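Local coordinates for restriction endonuclease (Mycobacterium sp., PDB 4F0Q), which cleaves DNA as a tetrameric, modification-dependent restriction endonuclease that responds to cytosine methylation, at residues E104-V112 with I259-A267; P154-V162 with H175-I184. All blocks are in the same frame, centred on the assembly; numbering follows the deposited sequence.

Contact 1. Residues E104-V112 with I259-A267; sequences EFDLDHGHV and IRRRVLASA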
loop_
_atom_site.group_PDB
_atom_site.type_symbol
_atom_site.label_atom_id
_atom_site.label_comp_id
_atom_site.label_asym_id
_atom_site.label_seq_id
_atom_site.Cartn_x
_atom_site.Cartn_y
_atom_site.Cartn_z
ATOM N N GLU A 104 12.139 -15.900 -16.573
ATOM C CA GLU A 104 10.779 -15.880 -16.048
ATOM C C GLU A 104 9.823 -15.217 -17.034
ATOM O O GLU A 104 9.927 -14.022 -17.309
ATOM C CB GLU A 104 10.736 -15.173 -14.701
ATOM N N PHE A 105 8.893 -16.001 -17.566
ATOM C CA PHE A 105 7.924 -15.493 -18.529
ATOM C C PHE A 105 6.569 -15.215 -17.892
ATOM O O PHE A 105 5.916 -16.119 -17.372
ATOM C CB PHE A 105 7.760 -16.469 -19.695
ATOM C CG PHE A 105 8.855 -16.379 -20.717
ATOM C CD1 PHE A 105 10.056 -17.041 -20.527
ATOM C CD2 PHE A 105 8.682 -15.635 -21.872
ATOM C CE1 PHE A 105 11.064 -16.960 -21.467
ATOM C CE2 PHE A 105 9.684 -15.551 -22.817
ATOM C CZ PHE A 105 10.877 -16.215 -22.614
ATOM N N ASP A 106 6.156 -13.954 -17.936
ATOM C CA ASP A 106 4.832 -13.559 -17.473
ATOM C C ASP A 106 4.140 -12.758 -18.569
ATOM O O ASP A 106 4.004 -11.538 -18.472
ATOM C CB ASP A 106 4.932 -12.735 -16.190
ATOM C CG ASP A 106 3.575 -12.397 -15.608
ATOM O OD1 ASP A 106 2.618 -13.167 -15.838
ATOM O OD2 ASP A 106 3.464 -11.360 -14.923
ATOM N N LEU A 107 3.708 -13.456 -19.615
ATOM C CA LEU A 107 3.147 -12.809 -20.794
ATOM C C LEU A 107 1.742 -12.260 -20.556
ATOM O O LEU A 107 1.236 -11.465 -21.348
ATOM C CB LEU A 107 3.153 -13.773 -21.982
ATOM C CG LEU A 107 4.523 -14.339 -22.370
ATOM C CD1 LEU A 107 4.411 -15.227 -23.598
ATOM C CD2 LEU A 107 5.527 -13.219 -22.603
ATOM N N ASP A 108 1.115 -12.686 -19.464
ATOM C CA ASP A 108 -0.202 -12.176 -19.096
ATOM C C ASP A 108 -0.116 -10.735 -18.608
ATOM O O ASP A 108 -1.076 -9.973 -18.719
ATOM C CB ASP A 108 -0.846 -13.058 -18.025
ATOM C CG ASP A 108 -1.418 -14.339 -18.594
ATOM O OD1 ASP A 108 -1.015 -14.728 -19.710
ATOM O OD2 ASP A 108 -2.275 -14.955 -17.928
ATOM N N HIS A 109 1.042 -10.367 -18.068
ATOM C CA HIS A 109 1.265 -9.005 -17.596
ATOM C C HIS A 109 2.369 -8.318 -18.393
ATOM O O HIS A 109 2.885 -7.276 -17.987
ATOM C CB HIS A 109 1.596 -8.998 -16.104
ATOM C CG HIS A 109 0.520 -9.585 -15.245
ATOM N ND1 HIS A 109 0.447 -10.931 -14.961
ATOM C CD2 HIS A 109 -0.532 -9.010 -14.614
ATOM C CE1 HIS A 109 -0.601 -11.159 -14.189
ATOM N NE2 HIS A 109 -1.211 -10.011 -13.965
ATOM N N GLY A 110 2.726 -8.915 -19.525
ATOM C CA GLY A 110 3.669 -8.318 -20.453
ATOM C C GLY A 110 5.063 -8.076 -19.909
ATOM O O GLY A 110 5.746 -7.149 -20.340
ATOM N N HIS A 111 5.491 -8.903 -18.961
ATOM C CA HIS A 111 6.841 -8.784 -18.421
ATOM C C HIS A 111 7.631 -10.079 -18.558
ATOM O O HIS A 111 7.104 -11.169 -18.331
ATOM C CB HIS A 111 6.815 -8.344 -16.956
ATOM C CG HIS A 111 8.176 -8.207 -16.347
ATOM N ND1 HIS A 111 8.821 -9.254 -15.724
ATOM C CD2 HIS A 111 9.019 -7.149 -16.274
ATOM C CE1 HIS A 111 10.001 -8.847 -15.291
ATOM N NE2 HIS A 111 10.145 -7.573 -15.611
ATOM N N VAL A 112 8.898 -9.951 -18.937
ATOM C CA VAL A 112 9.787 -11.104 -19.024
ATOM C C VAL A 112 11.140 -10.800 -18.387
ATOM O O VAL A 112 11.824 -9.856 -18.782
ATOM C CB VAL A 112 10.009 -11.553 -20.486
ATOM C CG1 VAL A 112 11.045 -12.666 -20.545
ATOM C CG2 VAL A 112 8.702 -12.009 -21.114
ATOM N N ILE A 259 2.049 0.571 -22.154
ATOM C CA ILE A 259 2.097 -0.147 -23.427
ATOM C C ILE A 259 2.394 -1.636 -23.270
ATOM O O ILE A 259 2.603 -2.338 -24.258
ATOM C CB ILE A 259 3.133 0.471 -24.389
ATOM C CG1 ILE A 259 4.532 0.419 -23.773
ATOM C CG2 ILE A 259 2.751 1.900 -24.744
ATOM C CD1 ILE A 259 5.593 1.083 -24.620
ATOM N N ARG A 260 2.408 -2.117 -22.031
ATOM C CA ARG A 260 2.670 -3.528 -21.770
ATOM C C ARG A 260 1.488 -4.400 -22.177
ATOM O O ARG A 260 0.332 -4.010 -22.014
ATOM C CB ARG A 260 3.000 -3.751 -20.294
ATOM C CG ARG A 260 4.437 -4.163 -20.033
ATOM C CD ARG A 260 4.668 -4.434 -18.557
ATOM N NE ARG A 260 4.572 -3.219 -17.755
ATOM C CZ ARG A 260 5.619 -2.497 -17.371
ATOM N NH1 ARG A 260 6.843 -2.873 -17.714
ATOM N NH2 ARG A 260 5.445 -1.402 -16.643
ATOM N N ARG A 261 1.789 -5.582 -22.707
ATOM C CA ARG A 261 0.756 -6.536 -23.099
ATOM C C ARG A 261 -0.022 -7.028 -21.882
ATOM O O ARG A 261 0.561 -7.336 -20.843
ATOM C CB ARG A 261 1.375 -7.721 -23.844
ATOM C CG ARG A 261 0.371 -8.778 -24.283
ATOM C CD ARG A 261 1.050 -9.907 -25.043
ATOM N NE ARG A 261 0.095 -10.903 -25.519
ATOM C CZ ARG A 261 -0.205 -12.024 -24.870
ATOM N NH1 ARG A 261 0.375 -12.296 -23.710
ATOM N NH2 ARG A 261 -1.086 -12.874 -25.382
ATOM N N ARG A 262 -1.343 -7.097 -22.018
ATOM C CA ARG A 262 -2.205 -7.510 -20.920
ATOM C C ARG A 262 -3.194 -8.581 -21.364
ATOM O O ARG A 262 -3.865 -8.435 -22.384
ATOM C CB ARG A 262 -2.962 -6.304 -20.359
ATOM C CG ARG A 262 -3.857 -6.619 -19.174
ATOM C CD ARG A 262 -3.048 -7.073 -17.970
ATOM N NE ARG A 262 -3.849 -7.072 -16.751
ATOM C CZ ARG A 262 -4.562 -8.107 -16.323
ATOM N NH1 ARG A 262 -4.573 -9.238 -17.013
ATOM N NH2 ARG A 262 -5.264 -8.012 -15.202
ATOM N N VAL A 263 -3.274 -9.661 -20.594
ATOM C CA VAL A 263 -4.246 -10.715 -20.855
ATOM C C VAL A 263 -5.162 -10.895 -19.653
ATOM O O VAL A 263 -4.708 -11.247 -18.565
ATOM C CB VAL A 263 -3.565 -12.060 -21.174
ATOM C CG1 VAL A 263 -4.603 -13.161 -21.304
ATOM C CG2 VAL A 263 -2.742 -11.948 -22.445
ATOM N N LEU A 264 -6.452 -10.644 -19.852
ATOM C CA LEU A 264 -7.432 -10.805 -18.783
ATOM C C LEU A 264 -7.706 -12.281 -18.517
ATOM O O LEU A 264 -8.424 -12.937 -19.269
ATOM C CB LEU A 264 -8.733 -10.071 -19.119
ATOM C CG LEU A 264 -8.666 -8.542 -19.142
ATOM C CD1 LEU A 264 -10.026 -7.944 -19.463
ATOM C CD2 LEU A 264 -8.134 -8.002 -17.825
ATOM N N ALA A 265 -7.122 -12.796 -17.440
ATOM C CA ALA A 265 -7.287 -14.195 -17.075
ATOM C C ALA A 265 -7.677 -14.329 -15.609
ATOM O O ALA A 265 -7.534 -13.387 -14.830
ATOM C CB ALA A 265 -6.011 -14.967 -17.356
ATOM N N SER A 266 -8.173 -15.507 -15.241
ATOM C CA SER A 266 -8.547 -15.779 -13.860
ATOM C C SER A 266 -7.328 -15.709 -12.948
ATOM O O SER A 266 -6.296 -16.320 -13.226
ATOM C CB SER A 266 -9.211 -17.153 -13.748
ATOM O OG SER A 266 -9.496 -17.472 -12.398
ATOM N N ALA A 267 -7.452 -14.954 -11.861
ATOM C CA ALA A 267 -6.359 -14.797 -10.910
ATOM C C ALA A 267 -6.398 -15.886 -9.843
ATOM O O ALA A 267 -5.611 -15.874 -8.898
ATOM C CB ALA A 267 -6.406 -13.417 -10.271
HETATM O O HOH W 1 -0.066 -14.422 -22.440
#

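Contact 2. Residues P154-V162 with H175-I184; sequences PPLFLFRAV and HVEFCGAAII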
loop_
_atom_site.group_PDB
_atom_site.type_symbol
_atom_site.label_atom_id
_atom_site.label_comp_id
_atom_site.label_asym_id
_atom_site.label_seq_id
_atom_site.Cartn_x
_atom_site.Cartn_y
_atom_site.Cartn_z
ATOM N N PRO A 154 16.657 -1.703 -31.701
ATOM C CA PRO A 154 16.229 -3.003 -32.226
ATOM C C PRO A 154 15.226 -3.695 -31.307
ATOM O O PRO A 154 15.531 -3.940 -30.140
ATOM C CB PRO A 154 17.533 -3.801 -32.284
ATOM C CG PRO A 154 18.393 -3.192 -31.233
ATOM C CD PRO A 154 18.045 -1.732 -31.206
ATOM N N PRO A 155 14.030 -4.002 -31.831
ATOM C CA PRO A 155 12.988 -4.711 -31.079
ATOM C C PRO A 155 13.461 -6.080 -30.607
ATOM O O PRO A 155 14.158 -6.775 -31.343
ATOM C CB PRO A 155 11.866 -4.873 -32.109
ATOM C CG PRO A 155 12.090 -3.777 -33.089
ATOM C CD PRO A 155 13.575 -3.617 -33.177
ATOM N N LEU A 156 13.085 -6.458 -29.390
ATOM C CA LEU A 156 13.437 -7.772 -28.862
ATOM C C LEU A 156 12.309 -8.777 -29.069
ATOM O O LEU A 156 11.390 -8.877 -28.255
ATOM C CB LEU A 156 13.815 -7.688 -27.379
ATOM C CG LEU A 156 15.303 -7.517 -27.053
ATOM C CD1 LEU A 156 15.843 -6.195 -27.584
ATOM C CD2 LEU A 156 15.540 -7.634 -25.556
ATOM N N PHE A 157 12.389 -9.517 -30.171
ATOM C CA PHE A 157 11.414 -10.555 -30.479
ATOM C C PHE A 157 11.697 -11.805 -29.659
ATOM O O PHE A 157 12.703 -12.482 -29.868
ATOM C CB PHE A 157 11.434 -10.884 -31.973
ATOM C CG PHE A 157 10.624 -9.940 -32.811
ATOM C CD1 PHE A 157 10.909 -8.585 -32.826
ATOM C CD2 PHE A 157 9.580 -10.408 -33.591
ATOM C CE1 PHE A 157 10.162 -7.714 -33.597
ATOM C CE2 PHE A 157 8.833 -9.543 -34.367
ATOM C CZ PHE A 157 9.124 -8.195 -34.371
ATOM N N LEU A 158 10.802 -12.102 -28.725
ATOM C CA LEU A 158 11.000 -13.220 -27.814
ATOM C C LEU A 158 10.463 -14.529 -28.380
ATOM O O LEU A 158 9.385 -14.571 -28.967
ATOM C CB LEU A 158 10.350 -12.924 -26.461
ATOM C CG LEU A 158 10.816 -11.634 -25.785
ATOM C CD1 LEU A 158 10.087 -11.413 -24.471
ATOM C CD2 LEU A 158 12.322 -11.655 -25.570
ATOM N N PHE A 159 11.236 -15.594 -28.202
ATOM C CA PHE A 159 10.811 -16.934 -28.581
ATOM C C PHE A 159 11.186 -17.914 -27.479
ATOM O O PHE A 159 12.171 -17.707 -26.771
ATOM C CB PHE A 159 11.466 -17.360 -29.898
ATOM C CG PHE A 159 11.068 -16.519 -31.076
ATOM C CD1 PHE A 159 9.937 -16.829 -31.814
ATOM C CD2 PHE A 159 11.827 -15.423 -31.451
ATOM C CE1 PHE A 159 9.569 -16.059 -32.899
ATOM C CE2 PHE A 159 11.464 -14.649 -32.535
ATOM C CZ PHE A 159 10.332 -14.968 -33.260
ATOM N N ARG A 160 10.405 -18.979 -27.326
ATOM C CA ARG A 160 10.768 -20.019 -26.364
ATOM C C ARG A 160 10.509 -21.432 -26.884
ATOM O O ARG A 160 9.438 -21.724 -27.408
ATOM C CB ARG A 160 10.079 -19.798 -25.012
ATOM C CG ARG A 160 8.561 -19.776 -25.061
ATOM C CD ARG A 160 7.979 -19.510 -23.683
ATOM N NE ARG A 160 6.537 -19.287 -23.723
ATOM C CZ ARG A 160 5.797 -19.001 -22.656
ATOM N NH1 ARG A 160 6.365 -18.905 -21.462
ATOM N NH2 ARG A 160 4.491 -18.812 -22.780
ATOM N N ALA A 161 11.503 -22.302 -26.737
ATOM C CA ALA A 161 11.382 -23.689 -27.173
ATOM C C ALA A 161 10.308 -24.421 -26.376
ATOM O O ALA A 161 10.476 -24.683 -25.185
ATOM C CB ALA A 161 12.718 -24.403 -27.045
ATOM N N VAL A 162 9.202 -24.747 -27.038
ATOM C CA VAL A 162 8.078 -25.394 -26.372
ATOM C C VAL A 162 7.720 -26.725 -27.023
ATOM O O VAL A 162 8.156 -27.024 -28.136
ATOM C CB VAL A 162 6.828 -24.495 -26.371
ATOM C CG1 VAL A 162 7.114 -23.189 -25.644
ATOM C CG2 VAL A 162 6.361 -24.232 -27.794
ATOM N N HIS A 175 10.456 -26.940 -32.253
ATOM C CA HIS A 175 9.443 -25.891 -32.332
ATOM C C HIS A 175 9.679 -24.755 -31.340
ATOM O O HIS A 175 10.089 -24.983 -30.203
ATOM C CB HIS A 175 8.043 -26.475 -32.127
ATOM C CG HIS A 175 7.643 -27.473 -33.169
ATOM N ND1 HIS A 175 8.096 -28.774 -33.167
ATOM C CD2 HIS A 175 6.829 -27.360 -34.246
ATOM C CE1 HIS A 175 7.580 -29.420 -34.198
ATOM N NE2 HIS A 175 6.807 -28.585 -34.868
ATOM N N VAL A 176 9.408 -23.531 -31.782
ATOM C CA VAL A 176 9.515 -22.361 -30.920
ATOM C C VAL A 176 8.207 -21.576 -30.884
ATOM O O VAL A 176 7.484 -21.503 -31.876
ATOM C CB VAL A 176 10.666 -21.427 -31.354
ATOM C CG1 VAL A 176 12.013 -22.053 -31.027
ATOM C CG2 VAL A 176 10.560 -21.097 -32.838
ATOM N N GLU A 177 7.913 -20.994 -29.728
ATOM C CA GLU A 177 6.701 -20.212 -29.537
ATOM C C GLU A 177 7.030 -18.725 -29.513
ATOM O O GLU A 177 7.990 -18.304 -28.866
ATOM C CB GLU A 177 6.015 -20.612 -28.230
ATOM C CG GLU A 177 4.855 -19.716 -27.837
ATOM C CD GLU A 177 4.354 -19.989 -26.433
ATOM O OE1 GLU A 177 4.603 -21.098 -25.915
ATOM O OE2 GLU A 177 3.714 -19.093 -25.844
ATOM N N PHE A 178 6.227 -17.939 -30.227
ATOM C CA PHE A 178 6.394 -16.491 -30.273
ATOM C C PHE A 178 5.810 -15.839 -29.023
ATOM O O PHE A 178 4.679 -16.124 -28.630
ATOM C CB PHE A 178 5.738 -15.923 -31.533
ATOM C CG PHE A 178 5.877 -14.433 -31.676
ATOM C CD1 PHE A 178 7.118 -13.854 -31.876
ATOM C CD2 PHE A 178 4.761 -13.614 -31.627
ATOM C CE1 PHE A 178 7.247 -12.485 -32.012
ATOM C CE2 PHE A 178 4.883 -12.244 -31.764
ATOM C CZ PHE A 178 6.128 -11.680 -31.959
ATOM N N CYS A 179 6.591 -14.960 -28.401
ATOM C CA CYS A 179 6.209 -14.354 -27.130
ATOM C C CYS A 179 6.110 -12.833 -27.209
ATOM O O CYS A 179 6.007 -12.158 -26.184
ATOM C CB CYS A 179 7.195 -14.759 -26.031
ATOM S SG CYS A 179 7.252 -16.535 -25.698
ATOM N N GLY A 180 6.146 -12.297 -28.423
ATOM C CA GLY A 180 5.961 -10.873 -28.630
ATOM C C GLY A 180 7.243 -10.080 -28.796
ATOM O O GLY A 180 8.345 -10.625 -28.722
ATOM N N ALA A 181 7.088 -8.782 -29.035
ATOM C CA ALA A 181 8.219 -7.865 -29.119
ATOM C C ALA A 181 8.379 -7.153 -27.783
ATOM O O ALA A 181 7.393 -6.749 -27.168
ATOM C CB ALA A 181 8.004 -6.860 -30.241
ATOM N N ALA A 182 9.619 -6.996 -27.333
ATOM C CA ALA A 182 9.870 -6.454 -26.003
ATOM C C ALA A 182 10.785 -5.231 -25.996
ATOM O O ALA A 182 11.648 -5.074 -26.860
ATOM C CB ALA A 182 10.430 -7.539 -25.090
ATOM N N ILE A 183 10.577 -4.369 -25.006
ATOM C CA ILE A 183 11.456 -3.235 -24.757
ATOM C C ILE A 183 12.278 -3.527 -23.509
ATOM O O ILE A 183 11.747 -4.025 -22.518
ATOM C CB ILE A 183 10.653 -1.944 -24.509
ATOM C CG1 ILE A 183 9.649 -1.708 -25.636
ATOM C CG2 ILE A 183 11.584 -0.749 -24.357
ATOM C CD1 ILE A 183 8.825 -0.456 -25.457
ATOM N N ILE A 184 13.571 -3.228 -23.556
ATOM C CA ILE A 184 14.404 -3.359 -22.371
ATOM C C ILE A 184 14.016 -2.286 -21.360
ATOM O O ILE A 184 14.444 -1.135 -21.462
ATOM C CB ILE A 184 15.905 -3.244 -22.705
ATOM C CG1 ILE A 184 16.310 -4.332 -23.698
ATOM C CG2 ILE A 184 16.744 -3.347 -21.439
ATOM C CD1 ILE A 184 17.785 -4.337 -24.028
HETATM O O HOH W 2 8.781 -28.868 -29.996
#

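Contact 1. Residues E104-V112 with I259-A267
R260 lays its aliphatic chain against the backbone of H109 and G110. Its CG sits 3.3 Å from G110 O, and CD also lies close to H109 O. Its guanidinium turns to a salt bridge with E185. R261 passes G110 with its backbone: G110 N is 3.0 Å from R261 O, but the angle is too poor for a hydrogen bond. G110 has a positive phi and packs tight against this carbonyl, which suits a glycine. The R261 side chain runs extended from CG to NE past L107 O. Its NH1 reaches L107 O at 2.6 Å, a weak bond because the angle at the hydrogen is only 121°. L107 O lies at the edge of the guanidinium, and V263 CG2 lies over one face. A water sits between NH1 and D108 OD1, doubtfully close to NH1, while NH2 forms a salt bridge with D217. R262 turns back at chi2 (65°), which brings H109 CD2 over one face of its guanidinium; the H109 ring itself is met obliquely. V263 N donates to D108 O at 2.9 Å, the firm backbone bond of the contact. R262 CA adds a CA-H...O contact to the same oxygen. V263 CB also packs on D108 OD1 at 4.0 Å, and A265 CB meets OD2. That carboxylate forms a salt bridge with R193 of the second subunit, where V263 and L264 join a parallel beta ladder. In the 104-112 segment, D106 O accepts from H109 N and H111 N on opposite faces of its plane. The arrangement is a beta hairpin with a type I turn (D106 to H109) and a G1 bulge, its tip held by the mostly loop segment 259-267 at a subunit interface of the tetramer.

Contact 2. Residues P154-V162 with H175-I184
F178 meets both F157 and F159, which present ring atoms near its edge. F178 CE1 is 3.5 Å from F157 CD2, and F178 CD1 is equally close to F159 CE1. Both ring pairs are oblique, with planes at 46° and 54°. The F178 ring swings towards strand 156-161 because CG is anti to the backbone N (chi1 -179°). G180 N then lies over the centre of one ring face. A181 CB lies over a face of F157. On the other side of the sheet, R160 and E177 run side by side. R160 NH2 donates to E177 OE2 at 3.2 Å in a salt bridge. The oxygen lies in the guanidinium plane, but the donor stands above the carboxylate plane. C179 SG rests 3.5 Å from R160 NE, and V162 CG1 touches E177 OE1.

The backbones form an antiparallel ladder with a beta bulge: the register slips by one between F157 and F159. L158 spans the slip. Its N donates to G180 O at 2.9 Å, nearly straight, and its O accepts from C179 N. G180 has backbone angles that call for glycine. L156 with A182 and R160 with E177 are the hydrogen-bonded pairs on either side. Further out, F221 and I224 pack on F157. L107 lies against R160 and C179, while H142 of helix 130-142 touches L156 and I184.

The centres of the two contacts lie about 14 Å apart, and both reach the same large mixed sheet. Along the chain, contact 2 is nested within the loop closed by contact 1. Segment 104-112 comes first, then the paired strands of contact 2, and 259-267 last. The contacts touch directly: F105 packs on R160, V112 on L158, and I259 on I183. Strand 200-210 lies beside both, pairing with strands 111-115 and 175-193. Contact 2 is buried and untouched by other chains of the assembly. Contact 1 also reaches the second and third subunits of the tetramer.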